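Local coordinates for major capsid protein (Paramecium bursaria Chlorella virus 1, PDB 5TIP) that forms trimeric capsomers that self-assemble, with penton and minor capsid proteins, into the large icosahedral shell of the virus, at residues 37-43 and 203-209; 259-265 and 349-355; 311-317 and 377-383. One frame throughout, in Å; residues are numbered along the deposited sequence.

Contact 1. Residues 37-43 and 203-209; sequences AIESIQQ and VWVDYIF
W204, F209 and Q43 lose the most surface where strands 37-42 and 203-209 pair antiparallel. The indole of W204 lies beneath the extended side chain of Q42: Q42 CB stands 3.4 Å from the centroid of the six-membered ring and only 4° off its normal, a CH-pi contact over one face. With CG anti to the backbone N, Q42 runs on across the indole, and its amide stacks within 15° of the ring plane, Q42 OE1 being 3.5 Å from W204 CZ2. At the other end F209 has A37 O at its ring edge, while E39 OE1 comes within 3.4 Å of F209 CZ; that carboxylate oxygen takes its hydrogen bond from the backbone N of G3 of the third subunit. Q43 bends at chi2 (-64°), which brings its amide back to the edge of the Y207 ring. There Q43 NE2 donates to Y207 OH at 2.8 Å, a short but bent bond with the hydroxyl tilted from the amide plane, and Q43 CG packs on V205 CG2 at 3.6 Å. Both polar groups are held a second time by the loop at S60, whose O is bonded to Y207 OH and whose N is bonded to Q43 OE1. Paired backbone bonds at A37-F209, E39-Y207 and I41-V205 fix the register, and Q43 N to V203 O (2.8 Å) extends it. R328 of the second subunit adds a cation-pi contact to W204, and strand 200-210 runs between 36-42 and strand 65-76, to which W204 and D206 are backbone-bonded.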
loop_
_atom_site.group_PDB
_atom_site.type_symbol
_atom_site.label_atom_id
_atom_site.label_comp_id
_atom_site.label_asym_id
_atom_site.label_seq_id
_atom_site.Cartn_x
_atom_site.Cartn_y
_atom_site.Cartn_z
ATOM N N ALA A 37 -0.857 19.639 21.403
ATOM C CA ALA A 37 -2.200 19.699 20.845
ATOM C C ALA A 37 -2.121 20.310 19.454
ATOM O O ALA A 37 -1.259 21.148 19.178
ATOM C CB ALA A 37 -3.149 20.511 21.732
ATOM N N ILE A 38 -3.029 19.882 18.579
ATOM C CA ILE A 38 -3.047 20.302 17.184
ATOM C C ILE A 38 -4.329 21.078 16.918
ATOM O O ILE A 38 -5.387 20.757 17.473
ATOM C CB ILE A 38 -2.936 19.096 16.226
ATOM C CG1 ILE A 38 -1.826 18.149 16.680
ATOM C CG2 ILE A 38 -2.672 19.563 14.801
ATOM C CD1 ILE A 38 -1.781 16.858 15.896
ATOM N N GLU A 39 -4.235 22.098 16.069
ATOM C CA GLU A 39 -5.403 22.867 15.660
ATOM C C GLU A 39 -5.176 23.458 14.279
ATOM O O GLU A 39 -4.148 24.098 14.037
ATOM C CB GLU A 39 -5.712 23.992 16.651
ATOM C CG GLU A 39 -6.937 24.802 16.260
ATOM C CD GLU A 39 -7.189 25.976 17.181
ATOM O OE1 GLU A 39 -6.393 26.180 18.120
ATOM O OE2 GLU A 39 -8.181 26.700 16.955
ATOM N N SER A 40 -6.135 23.242 13.382
ATOM C CA SER A 40 -6.102 23.830 12.049
ATOM C C SER A 40 -6.778 25.195 12.110
ATOM O O SER A 40 -7.944 25.295 12.506
ATOM C CB SER A 40 -6.799 22.921 11.039
ATOM O OG SER A 40 -6.637 23.407 9.720
ATOM N N ILE A 41 -6.050 26.241 11.727
ATOM C CA ILE A 41 -6.508 27.617 11.870
ATOM C C ILE A 41 -6.427 28.302 10.513
ATOM O O ILE A 41 -5.407 28.201 9.822
ATOM C CB ILE A 41 -5.685 28.383 12.923
ATOM C CG1 ILE A 41 -5.779 27.671 14.276
ATOM C CG2 ILE A 41 -6.161 29.822 13.033
ATOM C CD1 ILE A 41 -4.979 28.316 15.377
ATOM N N GLN A 42 -7.497 28.996 10.137
ATOM C CA GLN A 42 -7.572 29.639 8.835
ATOM C C GLN A 42 -6.725 30.905 8.804
ATOM O O GLN A 42 -6.596 31.619 9.803
ATOM C CB GLN A 42 -9.025 29.973 8.491
ATOM C CG GLN A 42 -9.233 30.472 7.073
ATOM C CD GLN A 42 -10.685 30.778 6.774
ATOM O OE1 GLN A 42 -11.539 30.723 7.659
ATOM N NE2 GLN A 42 -10.972 31.103 5.520
ATOM N N GLN A 43 -6.153 31.183 7.636
ATOM C CA GLN A 43 -5.280 32.326 7.431
ATOM C C GLN A 43 -5.992 33.406 6.628
ATOM O O GLN A 43 -7.006 33.161 5.968
ATOM C CB GLN A 43 -3.993 31.916 6.707
ATOM C CG GLN A 43 -3.199 30.829 7.404
ATOM C CD GLN A 43 -2.680 31.262 8.760
ATOM O OE1 GLN A 43 -1.987 32.272 8.879
ATOM N NE2 GLN A 43 -3.012 30.497 9.792
ATOM N N VAL A 203 -6.821 29.398 3.039
ATOM C CA VAL A 203 -5.583 28.747 3.452
ATOM C C VAL A 203 -5.728 28.347 4.910
ATOM O O VAL A 203 -6.118 29.169 5.749
ATOM C CB VAL A 203 -4.363 29.665 3.251
ATOM C CG1 VAL A 203 -3.086 28.949 3.658
ATOM C CG2 VAL A 203 -4.284 30.130 1.805
ATOM N N TRP A 204 -5.420 27.089 5.211
ATOM C CA TRP A 204 -5.530 26.555 6.560
ATOM C C TRP A 204 -4.186 25.983 6.984
ATOM O O TRP A 204 -3.562 25.230 6.229
ATOM C CB TRP A 204 -6.621 25.485 6.633
ATOM C CG TRP A 204 -7.993 26.036 6.391
ATOM C CD1 TRP A 204 -8.549 26.350 5.184
ATOM C CD2 TRP A 204 -8.978 26.352 7.380
ATOM N NE1 TRP A 204 -9.820 26.836 5.362
ATOM C CE2 TRP A 204 -10.107 26.846 6.701
ATOM C CE3 TRP A 204 -9.015 26.261 8.775
ATOM C CZ2 TRP A 204 -11.261 27.249 7.367
ATOM C CZ3 TRP A 204 -10.160 26.662 9.434
ATOM C CH2 TRP A 204 -11.267 27.150 8.731
ATOM N N VAL A 205 -3.742 26.345 8.185
ATOM C CA VAL A 205 -2.451 25.928 8.720
ATOM C C VAL A 205 -2.689 25.172 10.020
ATOM O O VAL A 205 -3.461 25.622 10.873
ATOM C CB VAL A 205 -1.517 27.132 8.945
ATOM C CG1 VAL A 205 -0.218 26.688 9.595
ATOM C CG2 VAL A 205 -1.238 27.833 7.627
ATOM N N ASP A 206 -2.030 24.025 10.165
ATOM C CA ASP A 206 -2.127 23.216 11.374
ATOM C C ASP A 206 -1.060 23.659 12.368
ATOM O O ASP A 206 0.138 23.577 12.077
ATOM C CB ASP A 206 -1.970 21.731 11.046
ATOM C CG ASP A 206 -3.211 21.140 10.405
ATOM O OD1 ASP A 206 -3.621 21.631 9.333
ATOM O OD2 ASP A 206 -3.771 20.178 10.972
ATOM N N TYR A 207 -1.494 24.125 13.533
ATOM C CA TYR A 207 -0.596 24.614 14.566
ATOM C C TYR A 207 -0.406 23.565 15.654
ATOM O O TYR A 207 -1.312 22.787 15.960
ATOM C CB TYR A 207 -1.127 25.905 15.193
ATOM C CG TYR A 207 -1.099 27.102 14.271
ATOM C CD1 TYR A 207 -2.111 27.313 13.345
ATOM C CD2 TYR A 207 -0.061 28.024 14.327
ATOM C CE1 TYR A 207 -2.091 28.406 12.499
ATOM C CE2 TYR A 207 -0.032 29.121 13.485
ATOM C CZ TYR A 207 -1.050 29.307 12.574
ATOM O OH TYR A 207 -1.027 30.396 11.732
ATOM N N ILE A 208 0.790 23.553 16.235
ATOM C CA ILE A 208 1.121 22.686 17.358
ATOM C C ILE A 208 1.256 23.552 18.602
ATOM O O ILE A 208 2.030 24.516 18.614
ATOM C CB ILE A 208 2.413 21.889 17.104
ATOM C CG1 ILE A 208 2.328 21.123 15.782
ATOM C CG2 ILE A 208 2.685 20.941 18.261
ATOM C CD1 ILE A 208 1.280 20.035 15.773
ATOM N N PHE A 209 0.498 23.214 19.642
ATOM C CA PHE A 209 0.577 23.893 20.929
ATOM C C PHE A 209 1.371 23.020 21.891
ATOM O O PHE A 209 0.990 21.875 22.155
ATOM C CB PHE A 209 -0.821 24.187 21.474
ATOM C CG PHE A 209 -1.634 25.094 20.592
ATOM C CD1 PHE A 209 -2.347 24.587 19.520
ATOM C CD2 PHE A 209 -1.677 26.456 20.833
ATOM C CE1 PHE A 209 -3.088 25.419 18.704
ATOM C CE2 PHE A 209 -2.418 27.295 20.021
ATOM C CZ PHE A 209 -3.124 26.774 18.956
HETATM O O HOH W 1 -6.310 22.001 7.144
HETATM O O HOH W 2 -8.119 31.885 4.236
#

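Contact 2. Residues 259-265 and 349-355; sequences KYLAWNF and GVYLYSF
W263 and Y351 form a hydrogen-bonded antiparallel pair, and their side chains leave the same face of the sheet yet cross at about a right angle. What W263 meets is mainly the root of the tyrosine: Y351 CB sits over one face of the indole, 3.6 Å from the centroid of the six-membered ring and 23° off its normal. The phenol ring itself is slid away from the indole; its centroid is 5.0 Å from that of the five-membered ring, with planes 21° apart, so the overlap is slight. W263 adopts chi1 68°, its CG between the backbone N and the carbonyl carbon, and this folds the indole across the strand boundary onto Y351. Farther along, the F265 and Y351 side chains cross at about a right angle, Y351 CE2 coming to the edge of the F265 ring, 3.8 Å from F265 CD2. At the opposite end L261 CG lies 3.9 Å from F355 CE2. The reverse face carries the smaller pairing of Y260 with L352, where Y260 CD1 and L352 CD1 approach to 3.6 Å.

Backbone bonds run both ways at L261-Y353 and at W263-Y351, and F355 N donates to K259 O at 2.7 Å to close the row. Beyond W263 the direct pairing gives way to water 3, which accepts from F265 N and whose O lies 2.7 Å from G349 O, probably donating to it. On its other side strand 257-266 bonds to strand 412-426, while helix 109-119 covers Y260, A262 and N264. W263 and F265 pack on L312 of strand 312-319 in a second sheet; this face-to-face packing is consistent with one of the two jelly rolls of the double jelly-roll capsid proteins of this hexon-like family.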
loop_
_atom_site.group_PDB
_atom_site.type_symbol
_atom_site.label_atom_id
_atom_site.label_comp_id
_atom_site.label_asym_id
_atom_site.label_seq_id
_atom_site.Cartn_x
_atom_site.Cartn_y
_atom_site.Cartn_z
ATOM N N LYS A 259 19.181 14.244 -3.756
ATOM C CA LYS A 259 18.686 12.887 -3.544
ATOM C C LYS A 259 18.384 12.180 -4.860
ATOM O O LYS A 259 18.734 11.008 -5.030
ATOM C CB LYS A 259 17.430 12.914 -2.674
ATOM C CG LYS A 259 17.551 13.759 -1.426
ATOM C CD LYS A 259 16.227 13.816 -0.684
ATOM C CE LYS A 259 15.786 12.431 -0.243
ATOM N NZ LYS A 259 14.522 12.482 0.538
ATOM N N TYR A 260 17.727 12.866 -5.790
ATOM C CA TYR A 260 17.310 12.238 -7.035
ATOM C C TYR A 260 17.054 13.310 -8.083
ATOM O O TYR A 260 16.918 14.496 -7.769
ATOM C CB TYR A 260 16.059 11.373 -6.829
ATOM C CG TYR A 260 14.868 12.124 -6.267
ATOM C CD1 TYR A 260 13.987 12.800 -7.101
ATOM C CD2 TYR A 260 14.625 12.153 -4.899
ATOM C CE1 TYR A 260 12.900 13.486 -6.589
ATOM C CE2 TYR A 260 13.540 12.836 -4.379
ATOM C CZ TYR A 260 12.681 13.500 -5.229
ATOM O OH TYR A 260 11.599 14.182 -4.719
ATOM N N LEU A 261 17.004 12.872 -9.336
ATOM C CA LEU A 261 16.560 13.693 -10.452
ATOM C C LEU A 261 15.275 13.114 -11.025
ATOM O O LEU A 261 15.152 11.896 -11.190
ATOM C CB LEU A 261 17.625 13.772 -11.549
ATOM C CG LEU A 261 18.994 14.341 -11.178
ATOM C CD1 LEU A 261 19.888 14.396 -12.405
ATOM C CD2 LEU A 261 18.853 15.718 -10.557
ATOM N N ALA A 262 14.315 13.985 -11.315
ATOM C CA ALA A 262 13.056 13.587 -11.928
ATOM C C ALA A 262 12.755 14.520 -13.089
ATOM O O ALA A 262 12.906 15.739 -12.967
ATOM C CB ALA A 262 11.906 13.615 -10.918
ATOM N N TRP A 263 12.335 13.951 -14.217
ATOM C CA TRP A 263 12.072 14.773 -15.388
ATOM C C TRP A 263 10.926 14.183 -16.197
ATOM O O TRP A 263 10.549 13.021 -16.028
ATOM C CB TRP A 263 13.334 14.943 -16.248
ATOM C CG TRP A 263 13.827 13.701 -16.933
ATOM C CD1 TRP A 263 13.589 13.330 -18.224
ATOM C CD2 TRP A 263 14.654 12.676 -16.367
ATOM N NE1 TRP A 263 14.214 12.137 -18.497
ATOM C CE2 TRP A 263 14.875 11.715 -17.374
ATOM C CE3 TRP A 263 15.226 12.476 -15.108
ATOM C CZ2 TRP A 263 15.640 10.572 -17.159
ATOM C CZ3 TRP A 263 15.986 11.341 -14.897
ATOM C CH2 TRP A 263 16.185 10.404 -15.917
ATOM N N ASN A 264 10.365 15.017 -17.073
ATOM C CA ASN A 264 9.295 14.605 -17.969
ATOM C C ASN A 264 9.349 15.451 -19.233
ATOM O O ASN A 264 9.940 16.534 -19.256
ATOM C CB ASN A 264 7.913 14.724 -17.304
ATOM C CG ASN A 264 7.561 16.155 -16.918
ATOM O OD1 ASN A 264 7.347 17.011 -17.776
ATOM N ND2 ASN A 264 7.478 16.411 -15.619
ATOM N N PHE A 265 8.718 14.942 -20.291
ATOM C CA PHE A 265 8.537 15.669 -21.543
ATOM C C PHE A 265 7.055 15.990 -21.678
ATOM O O PHE A 265 6.232 15.083 -21.846
ATOM C CB PHE A 265 9.039 14.856 -22.733
ATOM C CG PHE A 265 10.478 14.444 -22.621
ATOM C CD1 PHE A 265 11.489 15.267 -23.088
ATOM C CD2 PHE A 265 10.822 13.233 -22.047
ATOM C CE1 PHE A 265 12.812 14.889 -22.982
ATOM C CE2 PHE A 265 12.142 12.850 -21.940
ATOM C CZ PHE A 265 13.138 13.679 -22.408
ATOM N N GLY A 349 6.208 8.462 -19.291
ATOM C CA GLY A 349 6.553 9.847 -19.507
ATOM C C GLY A 349 7.167 10.547 -18.317
ATOM O O GLY A 349 7.612 11.693 -18.456
ATOM N N VAL A 350 7.209 9.900 -17.155
ATOM C CA VAL A 350 7.853 10.437 -15.963
ATOM C C VAL A 350 9.043 9.549 -15.639
ATOM O O VAL A 350 8.907 8.322 -15.566
ATOM C CB VAL A 350 6.879 10.513 -14.775
ATOM C CG1 VAL A 350 7.565 11.132 -13.569
ATOM C CG2 VAL A 350 5.643 11.308 -15.152
ATOM N N TYR A 351 10.208 10.164 -15.448
ATOM C CA TYR A 351 11.453 9.430 -15.300
ATOM C C TYR A 351 12.157 9.847 -14.017
ATOM O O TYR A 351 11.989 10.967 -13.530
ATOM C CB TYR A 351 12.370 9.652 -16.504
ATOM C CG TYR A 351 11.687 9.407 -17.830
ATOM C CD1 TYR A 351 11.651 8.136 -18.388
ATOM C CD2 TYR A 351 11.070 10.443 -18.519
ATOM C CE1 TYR A 351 11.024 7.906 -19.596
ATOM C CE2 TYR A 351 10.439 10.221 -19.727
ATOM C CZ TYR A 351 10.421 8.951 -20.259
ATOM O OH TYR A 351 9.796 8.725 -21.464
ATOM N N LEU A 352 12.955 8.927 -13.481
ATOM C CA LEU A 352 13.631 9.120 -12.209
ATOM C C LEU A 352 15.019 8.504 -12.261
ATOM O O LEU A 352 15.208 7.427 -12.833
ATOM C CB LEU A 352 12.830 8.487 -11.061
ATOM C CG LEU A 352 13.506 8.365 -9.693
ATOM C CD1 LEU A 352 13.507 9.702 -8.965
ATOM C CD2 LEU A 352 12.838 7.287 -8.854
ATOM N N TYR A 353 15.988 9.194 -11.668
ATOM C CA TYR A 353 17.270 8.598 -11.318
ATOM C C TYR A 353 17.593 8.991 -9.888
ATOM O O TYR A 353 17.728 10.179 -9.584
ATOM C CB TYR A 353 18.394 9.033 -12.259
ATOM C CG TYR A 353 19.691 8.317 -11.952
ATOM C CD1 TYR A 353 19.885 7.000 -12.344
ATOM C CD2 TYR A 353 20.709 8.949 -11.250
ATOM C CE1 TYR A 353 21.059 6.334 -12.056
ATOM C CE2 TYR A 353 21.890 8.292 -10.958
ATOM C CZ TYR A 353 22.059 6.984 -11.364
ATOM O OH TYR A 353 23.231 6.323 -11.078
ATOM N N SER A 354 17.721 7.997 -9.017
ATOM C CA SER A 354 17.906 8.227 -7.593
ATOM C C SER A 354 19.367 8.037 -7.213
ATOM O O SER A 354 19.985 7.031 -7.577
ATOM C CB SER A 354 17.022 7.283 -6.776
ATOM O OG SER A 354 17.228 7.471 -5.388
ATOM N N PHE A 355 19.914 9.009 -6.489
ATOM C CA PHE A 355 21.199 8.839 -5.829
ATOM C C PHE A 355 21.047 8.266 -4.430
ATOM O O PHE A 355 22.055 7.967 -3.783
ATOM C CB PHE A 355 21.942 10.178 -5.744
ATOM C CG PHE A 355 22.049 10.897 -7.057
ATOM C CD1 PHE A 355 22.953 10.485 -8.020
ATOM C CD2 PHE A 355 21.246 11.993 -7.322
ATOM C CE1 PHE A 355 23.046 11.149 -9.226
ATOM C CE2 PHE A 355 21.336 12.661 -8.522
ATOM C CZ PHE A 355 22.236 12.239 -9.476
HETATM O O HOH W 3 7.656 12.516 -20.996
#

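Contact 3. Residues 311-317 and 377-383; sequences VLDSAKI and TLSLTYK
K383 crosses to residues 311-313 with an extended side chain that can be followed atom by atom. Its backbone N first donates to V311 O at 2.9 Å, almost straight (177°). CB then passes V311 O, K383 CG touches both V311 O and, from another side, D313 CB (3.7 Å), and CD is still beside V311 O. K383 CE reaches L312 O at 3.4 Å, and NZ ends in a salt bridge with E307. Next to this, T381 O accepts from both D313 N (2.8 Å) and S314 N (3.1 Å), the signature of a classic beta bulge, which shifts the register by one residue between L312 and S314. T381 N returns a bond to S314 O, and beyond the bulge regular pairing continues at K316-S379. The face bearing A315 and I317 is apolar: L380 CD2 touches L312 CD1 at 3.7 Å and also packs on A315 CB. On the reverse face water 4 links S314 OG and T381 OG1. The chemistry is therefore divided, with aliphatic groups turned to the protein interior and the S314 and T381 hydroxyls and K316 on a partly exposed surface, where K316 pairs with D323; the neighbouring opposite charges probably favour the ionised lysines.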
loop_
_atom_site.group_PDB
_atom_site.type_symbol
_atom_site.label_atom_id
_atom_site.label_comp_id
_atom_site.label_asym_id
_atom_site.label_seq_id
_atom_site.Cartn_x
_atom_site.Cartn_y
_atom_site.Cartn_z
ATOM N N VAL A 311 8.312 9.250 -25.211
ATOM C CA VAL A 311 9.123 9.774 -26.306
ATOM C C VAL A 311 10.599 9.434 -26.127
ATOM O O VAL A 311 11.342 9.314 -27.109
ATOM C CB VAL A 311 8.912 11.293 -26.451
ATOM C CG1 VAL A 311 9.492 12.048 -25.262
ATOM C CG2 VAL A 311 9.482 11.800 -27.770
ATOM N N LEU A 312 11.041 9.271 -24.881
ATOM C CA LEU A 312 12.458 9.070 -24.603
ATOM C C LEU A 312 12.864 7.636 -24.927
ATOM O O LEU A 312 12.261 6.683 -24.425
ATOM C CB LEU A 312 12.769 9.397 -23.143
ATOM C CG LEU A 312 14.250 9.324 -22.759
ATOM C CD1 LEU A 312 15.086 10.286 -23.595
ATOM C CD2 LEU A 312 14.451 9.587 -21.273
ATOM N N ASP A 313 13.880 7.488 -25.776
ATOM C CA ASP A 313 14.394 6.168 -26.126
ATOM C C ASP A 313 15.475 5.697 -25.159
ATOM O O ASP A 313 15.399 4.580 -24.641
ATOM C CB ASP A 313 14.946 6.164 -27.554
ATOM C CG ASP A 313 15.561 4.832 -27.932
ATOM O OD1 ASP A 313 14.900 3.793 -27.719
ATOM O OD2 ASP A 313 16.703 4.819 -28.435
ATOM N N SER A 314 16.487 6.526 -24.917
ATOM C CA SER A 314 17.562 6.168 -24.005
ATOM C C SER A 314 18.095 7.431 -23.349
ATOM O O SER A 314 17.850 8.546 -23.815
ATOM C CB SER A 314 18.685 5.415 -24.728
ATOM O OG SER A 314 19.289 6.225 -25.722
ATOM N N ALA A 315 18.832 7.247 -22.255
ATOM C CA ALA A 315 19.370 8.388 -21.531
ATOM C C ALA A 315 20.551 7.955 -20.677
ATOM O O ALA A 315 20.651 6.796 -20.268
ATOM C CB ALA A 315 18.301 9.049 -20.653
ATOM N N LYS A 316 21.439 8.911 -20.415
ATOM C CA LYS A 316 22.543 8.726 -19.485
ATOM C C LYS A 316 22.951 10.097 -18.970
ATOM O O LYS A 316 22.656 11.124 -19.585
ATOM C CB LYS A 316 23.737 8.019 -20.135
ATOM C CG LYS A 316 24.507 8.884 -21.125
ATOM C CD LYS A 316 25.736 8.166 -21.663
ATOM C CE LYS A 316 26.428 8.986 -22.742
ATOM N NZ LYS A 316 27.586 8.258 -23.331
ATOM N N ILE A 317 23.633 10.099 -17.832
ATOM C CA ILE A 317 24.128 11.320 -17.213
ATOM C C ILE A 317 25.644 11.331 -17.323
ATOM O O ILE A 317 26.301 10.312 -17.079
ATOM C CB ILE A 317 23.682 11.438 -15.743
ATOM C CG1 ILE A 317 22.157 11.442 -15.649
ATOM C CG2 ILE A 317 24.256 12.694 -15.108
ATOM C CD1 ILE A 317 21.639 11.450 -14.229
ATOM N N THR A 377 25.605 16.704 -17.156
ATOM C CA THR A 377 24.846 16.754 -18.395
ATOM C C THR A 377 23.937 15.540 -18.502
ATOM O O THR A 377 24.343 14.417 -18.190
ATOM C CB THR A 377 25.786 16.815 -19.608
ATOM O OG1 THR A 377 26.635 17.965 -19.497
ATOM C CG2 THR A 377 24.993 16.901 -20.900
ATOM N N LEU A 378 22.705 15.775 -18.943
ATOM C CA LEU A 378 21.749 14.712 -19.225
ATOM C C LEU A 378 21.720 14.483 -20.732
ATOM O O LEU A 378 21.188 15.309 -21.481
ATOM C CB LEU A 378 20.363 15.074 -18.696
ATOM C CG LEU A 378 19.251 14.064 -18.980
ATOM C CD1 LEU A 378 19.516 12.744 -18.271
ATOM C CD2 LEU A 378 17.895 14.629 -18.584
ATOM N N SER A 379 22.300 13.372 -21.175
ATOM C CA SER A 379 22.346 13.034 -22.591
ATOM C C SER A 379 21.097 12.239 -22.949
ATOM O O SER A 379 20.855 11.166 -22.386
ATOM C CB SER A 379 23.609 12.238 -22.918
ATOM O OG SER A 379 23.697 11.962 -24.304
ATOM N N LEU A 380 20.315 12.756 -23.893
ATOM C CA LEU A 380 19.031 12.176 -24.254
ATOM C C LEU A 380 19.054 11.693 -25.697
ATOM O O LEU A 380 19.778 12.229 -26.539
ATOM C CB LEU A 380 17.895 13.189 -24.076
ATOM C CG LEU A 380 17.668 13.747 -22.672
ATOM C CD1 LEU A 380 16.577 14.802 -22.698
ATOM C CD2 LEU A 380 17.310 12.629 -21.709
ATOM N N THR A 381 18.255 10.663 -25.966
ATOM C CA THR A 381 18.019 10.180 -27.319
ATOM C C THR A 381 16.545 9.832 -27.442
ATOM O O THR A 381 16.020 9.061 -26.633
ATOM C CB THR A 381 18.887 8.958 -27.648
ATOM O OG1 THR A 381 20.271 9.323 -27.588
ATOM C CG2 THR A 381 18.568 8.435 -29.043
ATOM N N TYR A 382 15.886 10.398 -28.445
ATOM C CA TYR A 382 14.449 10.248 -28.609
ATOM C C TYR A 382 14.128 9.135 -29.597
ATOM O O TYR A 382 14.933 8.781 -30.461
ATOM C CB TYR A 382 13.819 11.562 -29.081
ATOM C CG TYR A 382 14.102 12.724 -28.162
ATOM C CD1 TYR A 382 13.415 12.870 -26.967
ATOM C CD2 TYR A 382 15.065 13.671 -28.483
ATOM C CE1 TYR A 382 13.673 13.928 -26.122
ATOM C CE2 TYR A 382 15.329 14.732 -27.642
ATOM C CZ TYR A 382 14.631 14.856 -26.462
ATOM O OH TYR A 382 14.887 15.910 -25.616
ATOM N N LYS A 383 12.931 8.579 -29.448
ATOM C CA LYS A 383 12.437 7.607 -30.406
ATOM C C LYS A 383 12.096 8.292 -31.725
ATOM O O LYS A 383 11.960 9.517 -31.806
ATOM C CB LYS A 383 11.204 6.889 -29.857
ATOM C CG LYS A 383 11.428 6.185 -28.531
ATOM C CD LYS A 383 10.137 5.565 -28.030
ATOM C CE LYS A 383 10.318 4.926 -26.664
ATOM N NZ LYS A 383 9.030 4.391 -26.142
HETATM O O HOH W 4 21.491 8.203 -24.972
#

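Overall arrangement
Contacts 2 and 3 lie 12 Å apart between centres and touch directly: F265 CE1 is 3.4 Å from Y382 CE1, and Y351 OH is 3.5 Å from L312 CB. Their segments alternate along the chain, so the two sheets are interleaved in sequence; both belong to the C-terminal half of the chain. Contact 1 is formed wholly by earlier residues, its centre 33 Å from contact 2 and 45 Å from contact 3. It faces both other subunits, whereas contact 3 touches neither. Y353 of contact 2 packs on I38 of the third subunit. Bound mercury lies about 4 Å from the F355 side chain of contact 2 and about 6 Å from that of I317 in contact 3, whose K383 side chain is about 12 Å from a bound glucose.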